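Local coordinates for protein probable glutathione S-transferase (Pseudomonas aeruginosa, PDB 6JWK) that probably isomerises maleylpyruvate as a zeta-class member of the glutathione S-transferase superfamily, whose relatives act on maleylacetoacetate and bind glutathione, at residues Tyr13-Ile17 and Ala203-Gln208; Ala18-Lys22 and Ile70-Asp74. All blocks are in the same frame, centred on the assembly; numbering follows the deposited sequence.

Contact 1. Residues Tyr13-Ile17 and Ala203-Gln208; sequences YRVRI and ASPERQ
Tyr-13 lays one face of its ring over Pro-205, whose CD sits 3.6 Å from the ring centroid, a CH-pi contact in which the two side chains cross at about a right angle. The ring reaches the proline because chi1 (-171°) swings CG away from the backbone nitrogen, carrying it past Ala-203 and Ser-204. Beside it, Arg-16 grips a single carbonyl side-on: NE lies 2.9 Å and NH2 3.0 Å from Ala-203 O, and that oxygen lies in the guanidinium plane. A bend at chi3 (-49°) turns the guanidinium to this position. The amide of Gln-208 stacks on one face of the group, the planes 28° apart, while CA of Tyr-13 lies over the rim of the opposite face. Gln-208 is itself steadied by a bond of 3.2 Å from NE2 to Ser-204 O; this oxygen also accepts from Arg-207 N, on the opposite face of the carbonyl plane. One residue along the helix from the arginine, Ile-17 CG1 packs 3.7 Å from Ala-203 CB. NH1 of Arg-16 also bonds Ser-5 OG, tying strand 2-5 to the same group. Ala-203 is the last residue of helix 198-203, so the arginine meets a carbonyl at a helix C-terminus. The contact belongs to the interface between the thioredoxin-like and all-helical domains of the glutathione S-transferase fold.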
ATOM      1  N   TYR B  13       4.246  12.642  -7.528  1.00 17.67           N
ATOM      2  CA  TYR B  13       3.166  13.653  -7.395  1.00 20.72           C
ATOM      3  C   TYR B  13       2.607  13.589  -5.952  1.00 17.44           C
ATOM      4  O   TYR B  13       2.434  14.648  -5.319  1.00 17.52           O
ATOM      5  CB  TYR B  13       2.158  13.400  -8.515  1.00 19.42           C
ATOM      6  CG  TYR B  13       1.083  14.446  -8.689  1.00 21.79           C
ATOM      7  CD1 TYR B  13       1.096  15.652  -7.993  1.00 20.29           C
ATOM      8  CD2 TYR B  13       0.090  14.259  -9.645  1.00 20.76           C
ATOM      9  CE1 TYR B  13       0.095  16.602  -8.179  1.00 21.09           C
ATOM     10  CE2 TYR B  13      -0.912  15.208  -9.843  1.00 21.79           C
ATOM     11  CZ  TYR B  13      -0.900  16.384  -9.113  1.00 21.66           C
ATOM     12  OH  TYR B  13      -1.879  17.310  -9.332  1.00 25.05           O
ATOM     13  N   ARG B  14       2.299  12.392  -5.441  1.00 18.90           N
ATOM     14  CA  ARG B  14       1.758  12.199  -4.061  1.00 19.98           C
ATOM     15  C   ARG B  14       2.648  12.950  -3.069  1.00 18.69           C
ATOM     16  O   ARG B  14       2.151  13.623  -2.224  1.00 16.16           O
ATOM     17  CB  ARG B  14       1.742  10.728  -3.604  1.00 20.98           C
ATOM     18  CG  ARG B  14       0.821   9.810  -4.392  1.00 21.14           C
ATOM     19  CD  ARG B  14       0.997   8.411  -3.879  1.00 20.28           C
ATOM     20  NE  ARG B  14       0.252   7.482  -4.682  1.00 21.40           N
ATOM     21  CZ  ARG B  14       0.352   6.183  -4.603  1.00 22.42           C
ATOM     22  NH1 ARG B  14       1.241   5.648  -3.781  1.00 19.16           N
ATOM     23  NH2 ARG B  14      -0.397   5.417  -5.378  1.00 22.32           N
ATOM     24  N   VAL B  15       3.961  12.790  -3.170  1.00 19.31           N
ATOM     25  CA  VAL B  15       4.894  13.371  -2.169  1.00 17.86           C
ATOM     26  C   VAL B  15       5.130  14.851  -2.421  1.00 17.41           C
ATOM     27  O   VAL B  15       5.336  15.608  -1.424  1.00 20.15           O
ATOM     28  CB  VAL B  15       6.226  12.589  -2.164  1.00 17.89           C
ATOM     29  CG1 VAL B  15       7.183  13.176  -1.152  1.00 17.57           C
ATOM     30  CG2 VAL B  15       5.981  11.103  -1.870  1.00 20.17           C
ATOM     31  N   ARG B  16       5.133  15.302  -3.673  1.00 17.65           N
ATOM     32  CA  ARG B  16       5.187  16.762  -3.976  1.00 18.40           C
ATOM     33  C   ARG B  16       3.959  17.457  -3.369  1.00 18.66           C
ATOM     34  O   ARG B  16       4.096  18.569  -2.826  1.00 18.18           O
ATOM     35  CB  ARG B  16       5.259  17.055  -5.468  1.00 18.56           C
ATOM     36  CG  ARG B  16       6.575  16.647  -6.119  1.00 19.10           C
ATOM     37  CD  ARG B  16       6.749  17.223  -7.512  1.00 19.80           C
ATOM     38  NE  ARG B  16       5.591  17.040  -8.390  1.00 19.30           N
ATOM     39  CZ  ARG B  16       5.395  16.045  -9.241  1.00 20.53           C
ATOM     40  NH1 ARG B  16       6.305  15.098  -9.401  1.00 22.07           N
ATOM     41  NH2 ARG B  16       4.287  16.029  -9.981  1.00 20.91           N
ATOM     42  N   ILE B  17       2.792  16.828  -3.387  1.00 16.89           N
ATOM     43  CA  ILE B  17       1.614  17.470  -2.719  1.00 16.86           C
ATOM     44  C   ILE B  17       1.882  17.533  -1.215  1.00 18.72           C
ATOM     45  O   ILE B  17       1.651  18.609  -0.586  1.00 17.99           O
ATOM     46  CB  ILE B  17       0.346  16.665  -3.027  1.00 16.46           C
ATOM     47  CG1 ILE B  17       0.014  16.689  -4.521  1.00 16.07           C
ATOM     48  CG2 ILE B  17      -0.833  17.110  -2.180  1.00 16.06           C
ATOM     49  CD1 ILE B  17      -1.044  15.645  -4.912  1.00 18.03           C
ATOM     50  N   ALA B 203       2.486  21.546  -6.932  1.00 21.71           N
ATOM     51  CA  ALA B 203       2.884  20.124  -6.962  1.00 21.05           C
ATOM     52  C   ALA B 203       2.567  19.505  -8.321  1.00 20.14           C
ATOM     53  O   ALA B 203       3.095  18.450  -8.645  1.00 20.74           O
ATOM     54  CB  ALA B 203       2.214  19.386  -5.824  1.00 20.37           C
ATOM     55  N   SER B 204       1.677  20.104  -9.093  1.00 19.26           N
ATOM     56  CA  SER B 204       1.154  19.459 -10.319  1.00 20.49           C
ATOM     57  C   SER B 204       2.315  19.149 -11.267  1.00 19.71           C
ATOM     58  O   SER B 204       3.288  19.883 -11.361  1.00 22.11           O
ATOM     59  CB  SER B 204       0.083  20.359 -10.988  1.00 24.19           C
ATOM     60  OG  SER B 204       0.681  21.558 -11.486  1.00 25.01           O
ATOM     61  N   PRO B 205       2.215  18.075 -12.060  1.00 20.67           N
ATOM     62  CA  PRO B 205       3.188  17.788 -13.112  1.00 23.33           C
ATOM     63  C   PRO B 205       3.483  18.983 -14.035  1.00 24.79           C
ATOM     64  O   PRO B 205       4.674  19.285 -14.325  1.00 24.11           O
ATOM     65  CB  PRO B 205       2.498  16.654 -13.910  1.00 21.59           C
ATOM     66  CG  PRO B 205       1.601  15.967 -12.898  1.00 23.34           C
ATOM     67  CD  PRO B 205       1.139  17.082 -11.993  1.00 21.45           C
ATOM     68  N   GLU B 206       2.420  19.708 -14.407  1.00 22.86           N
ATOM     69  CA  GLU B 206       2.469  20.753 -15.460  1.00 25.26           C
ATOM     70  C   GLU B 206       3.276  21.947 -14.962  1.00 26.30           C
ATOM     71  O   GLU B 206       3.739  22.726 -15.823  1.00 27.79           O
ATOM     72  CB  GLU B 206       1.059  21.180 -15.897  1.00 26.55           C
ATOM     73  CG  GLU B 206       0.240  20.048 -16.495  1.00 27.56           C
ATOM     74  CD  GLU B 206      -0.658  19.264 -15.548  1.00 31.69           C
ATOM     75  OE1 GLU B 206      -0.355  19.185 -14.351  1.00 27.71           O
ATOM     76  OE2 GLU B 206      -1.683  18.745 -16.024  1.00 40.56           O
ATOM     77  N   ARG B 207       3.469  22.075 -13.648  1.00 19.98           N
ATOM     78  CA  ARG B 207       4.190  23.211 -13.059  1.00 19.05           C
ATOM     79  C   ARG B 207       5.605  22.777 -12.640  1.00 22.49           C
ATOM     80  O   ARG B 207       6.283  23.556 -11.982  1.00 24.98           O
ATOM     81  CB  ARG B 207       3.351  23.803 -11.928  1.00 20.72           C
ATOM     82  CG  ARG B 207       2.049  24.484 -12.383  1.00 22.25           C
ATOM     83  CD  ARG B 207       2.259  25.683 -13.329  1.00 23.42           C
ATOM     84  NE  ARG B 207       2.950  26.763 -12.613  1.00 26.45           N
ATOM     85  CZ  ARG B 207       3.804  27.636 -13.149  1.00 27.87           C
ATOM     86  NH1 ARG B 207       4.063  27.664 -14.447  1.00 29.02           N
ATOM     87  NH2 ARG B 207       4.378  28.520 -12.385  1.00 27.55           N
ATOM     88  N   GLN B 208       6.023  21.561 -12.945  1.00 23.92           N
ATOM     89  CA  GLN B 208       7.380  21.111 -12.537  1.00 27.77           C
ATOM     90  C   GLN B 208       8.419  21.763 -13.459  1.00 31.02           C
ATOM     91  O   GLN B 208       8.166  21.960 -14.643  1.00 30.84           O
ATOM     92  CB  GLN B 208       7.460  19.585 -12.537  1.00 25.77           C
ATOM     93  CG  GLN B 208       6.540  18.967 -11.474  1.00 25.36           C
ATOM     94  CD  GLN B 208       6.834  19.572 -10.116  1.00 28.56           C
ATOM     95  OE1 GLN B 208       7.977  19.516  -9.659  1.00 26.97           O
ATOM     96  NE2 GLN B 208       5.823  20.158  -9.460  1.00 23.20           N
TER

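Contact 2. Residues Ala18-Lys22 and Ile70-Asp74; sequences ALALK and IDYLD
Segments 18-22 and 70-74, each one part of a longer helix, run side by side in nearly the same direction, the segment axes 19° apart (signed crossing angle -19°) and 10.8 Å from each other at closest approach. The backbones come nearest at Ala-18 and Ile-70, where the CA atoms are 6.4 Å apart. Here the small methyl of Ala-18 points at the other helix and touches two side chains at once: its CB lies 3.8 Å from Ile-70 CG1 and equally close to Leu-73 CD1. The same CD1 methyl of Leu-73 meets Leu-19 CD2 at 3.8 Å, the two leucines crossing at about a right angle, so that one branch of Leu-73 is shared between neighbouring residues of helix 10-22. Both helices belong to the thioredoxin-like N-terminal domain, and the side chains of Ala-18 and Ile-70 also touch Cys-165 on helix 162-176 of the C-terminal region. One turn further along, the contact becomes polar. Lys-22 bends at chi2 (-71°) and then runs extended across to helix 66-76, with CE passing 3.5 Å from Leu-73 O, before NZ forms a salt bridge of 2.8 Å with Asp-74 OD1, arriving nearly along the C-O axis of that oxygen. The buried ammonium also donates to the carbonyls of Pro-80 and Gln-77, while the carboxylate of Asp-74 accepts from the backbone nitrogens of Leu-82 and Ile-83 through OD1 and OD2 respectively.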
ATOM      1  N   ALA B  18       2.363  16.444  -0.626  1.00 17.66           N
ATOM      2  CA  ALA B  18       2.628  16.419   0.834  1.00 18.37           C
ATOM      3  C   ALA B  18       3.602  17.546   1.192  1.00 20.87           C
ATOM      4  O   ALA B  18       3.380  18.320   2.195  1.00 19.06           O
ATOM      5  CB  ALA B  18       3.190  15.079   1.249  1.00 18.79           C
ATOM      6  N   LEU B  19       4.731  17.625   0.482  1.00 19.04           N
ATOM      7  CA  LEU B  19       5.708  18.708   0.763  1.00 20.21           C
ATOM      8  C   LEU B  19       5.045  20.089   0.603  1.00 20.21           C
ATOM      9  O   LEU B  19       5.340  20.972   1.421  1.00 22.73           O
ATOM     10  CB  LEU B  19       6.938  18.544  -0.147  1.00 20.11           C
ATOM     11  CG  LEU B  19       7.778  17.316   0.176  1.00 22.22           C
ATOM     12  CD1 LEU B  19       8.801  17.031  -0.933  1.00 25.20           C
ATOM     13  CD2 LEU B  19       8.507  17.474   1.513  1.00 24.82           C
ATOM     14  N   ALA B  20       4.252  20.304  -0.440  1.00 20.22           N
ATOM     15  CA  ALA B  20       3.592  21.603  -0.710  1.00 22.31           C
ATOM     16  C   ALA B  20       2.652  21.911   0.452  1.00 23.16           C
ATOM     17  O   ALA B  20       2.745  23.026   0.966  1.00 24.12           O
ATOM     18  CB  ALA B  20       2.894  21.624  -2.042  1.00 22.06           C
ATOM     19  N   LEU B  21       1.879  20.938   0.951  1.00 20.02           N
ATOM     20  CA  LEU B  21       0.976  21.186   2.099  1.00 21.96           C
ATOM     21  C   LEU B  21       1.775  21.578   3.353  1.00 24.91           C
ATOM     22  O   LEU B  21       1.275  22.388   4.163  1.00 24.98           O
ATOM     23  CB  LEU B  21       0.106  19.948   2.340  1.00 20.10           C
ATOM     24  CG  LEU B  21      -0.930  19.683   1.258  1.00 19.92           C
ATOM     25  CD1 LEU B  21      -1.576  18.316   1.482  1.00 20.58           C
ATOM     26  CD2 LEU B  21      -1.988  20.793   1.270  1.00 21.23           C
ATOM     27  N   LYS B  22       2.980  21.039   3.520  1.00 24.22           N
ATOM     28  CA  LYS B  22       3.830  21.360   4.688  1.00 25.79           C
ATOM     29  C   LYS B  22       4.506  22.727   4.495  1.00 27.78           C
ATOM     30  O   LYS B  22       4.963  23.244   5.489  1.00 29.36           O
ATOM     31  CB  LYS B  22       4.931  20.303   4.867  1.00 24.85           C
ATOM     32  CG  LYS B  22       4.425  18.924   5.265  1.00 25.13           C
ATOM     33  CD  LYS B  22       3.907  18.857   6.670  1.00 26.10           C
ATOM     34  CE  LYS B  22       3.788  17.442   7.206  1.00 24.36           C
ATOM     35  NZ  LYS B  22       2.901  17.431   8.402  1.00 26.23           N
ATOM     36  N   ILE B  70       5.260  10.075   3.394  1.00 21.21           N
ATOM     37  CA  ILE B  70       4.224  11.027   3.892  1.00 21.32           C
ATOM     38  C   ILE B  70       4.136  10.911   5.416  1.00 23.99           C
ATOM     39  O   ILE B  70       4.067  11.965   6.134  1.00 23.10           O
ATOM     40  CB  ILE B  70       2.905  10.794   3.168  1.00 21.01           C
ATOM     41  CG1 ILE B  70       3.044  11.321   1.751  1.00 20.74           C
ATOM     42  CG2 ILE B  70       1.736  11.417   3.915  1.00 23.49           C
ATOM     43  CD1 ILE B  70       1.857  10.953   0.888  1.00 22.14           C
ATOM     44  N   ASP B  71       4.075   9.688   5.927  1.00 25.29           N
ATOM     45  CA  ASP B  71       4.042   9.429   7.392  1.00 25.35           C
ATOM     46  C   ASP B  71       5.272  10.050   8.084  1.00 24.64           C
ATOM     47  O   ASP B  71       5.108  10.702   9.104  1.00 21.68           O
ATOM     48  CB  ASP B  71       4.036   7.922   7.676  1.00 29.01           C
ATOM     49  CG  ASP B  71       3.884   7.637   9.160  1.00 28.28           C
ATOM     50  OD1 ASP B  71       2.767   7.774   9.631  1.00 30.55           O
ATOM     51  OD2 ASP B  71       4.889   7.310   9.831  1.00 25.71           O
ATOM     52  N   TYR B  72       6.464   9.896   7.528  1.00 22.87           N
ATOM     53  CA  TYR B  72       7.715  10.465   8.086  1.00 24.58           C
ATOM     54  C   TYR B  72       7.674  12.005   8.122  1.00 25.23           C
ATOM     55  O   TYR B  72       8.147  12.625   9.108  1.00 21.67           O
ATOM     56  CB  TYR B  72       8.898   9.967   7.254  1.00 25.37           C
ATOM     57  CG  TYR B  72      10.227  10.340   7.838  1.00 26.46           C
ATOM     58  CD1 TYR B  72      10.586   9.928   9.113  1.00 27.23           C
ATOM     59  CD2 TYR B  72      11.107  11.147   7.142  1.00 30.46           C
ATOM     60  CE1 TYR B  72      11.804  10.282   9.668  1.00 34.10           C
ATOM     61  CE2 TYR B  72      12.342  11.490   7.671  1.00 34.42           C
ATOM     62  CZ  TYR B  72      12.693  11.056   8.934  1.00 35.01           C
ATOM     63  OH  TYR B  72      13.906  11.414   9.443  1.00 39.21           O
ATOM     64  N   LEU B  73       7.096  12.644   7.104  1.00 23.12           N
ATOM     65  CA  LEU B  73       6.971  14.116   7.072  1.00 23.39           C
ATOM     66  C   LEU B  73       6.162  14.612   8.270  1.00 26.13           C
ATOM     67  O   LEU B  73       6.432  15.763   8.717  1.00 27.45           O
ATOM     68  CB  LEU B  73       6.314  14.570   5.766  1.00 25.16           C
ATOM     69  CG  LEU B  73       7.144  14.360   4.515  1.00 24.99           C
ATOM     70  CD1 LEU B  73       6.388  14.870   3.290  1.00 25.99           C
ATOM     71  CD2 LEU B  73       8.504  15.046   4.659  1.00 27.55           C
ATOM     72  N   ASP B  74       5.218  13.834   8.782  1.00 23.59           N
ATOM     73  CA  ASP B  74       4.485  14.237  10.008  1.00 24.99           C
ATOM     74  C   ASP B  74       5.400  14.214  11.251  1.00 27.62           C
ATOM     75  O   ASP B  74       5.108  14.947  12.184  1.00 29.34           O
ATOM     76  CB  ASP B  74       3.248  13.394  10.261  1.00 23.72           C
ATOM     77  CG  ASP B  74       1.984  13.824   9.532  1.00 25.21           C
ATOM     78  OD1 ASP B  74       1.995  14.870   8.853  1.00 24.67           O
ATOM     79  OD2 ASP B  74       1.004  13.070   9.614  1.00 24.43           O
TER

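Contacts 1 and 2 use successive turns of helix 10-22, and their centres are 13 Å apart. Residues 13-17 face the end of helix 198-203 in the C-terminal domain, whereas residues 18-22 pack within the N-terminal domain on helix 66-76. The two meet directly where Arg-14 O lies 4.1 Å from Ile-70 CD1. Helix 162-176 borders both, touching Tyr-13 and Ile-17 in contact 1 and Ala-18 and Ile-70 in contact 2. Arg-14 also bonds Ser-66 at the start of helix 66-76; in glutathione S-transferases the N-terminal ends of these two helices flank the glutathione site. Contact 1 lies nearer the N-terminus of helix 10-22, whereas contact 2 involves the C-terminal parts of both helices.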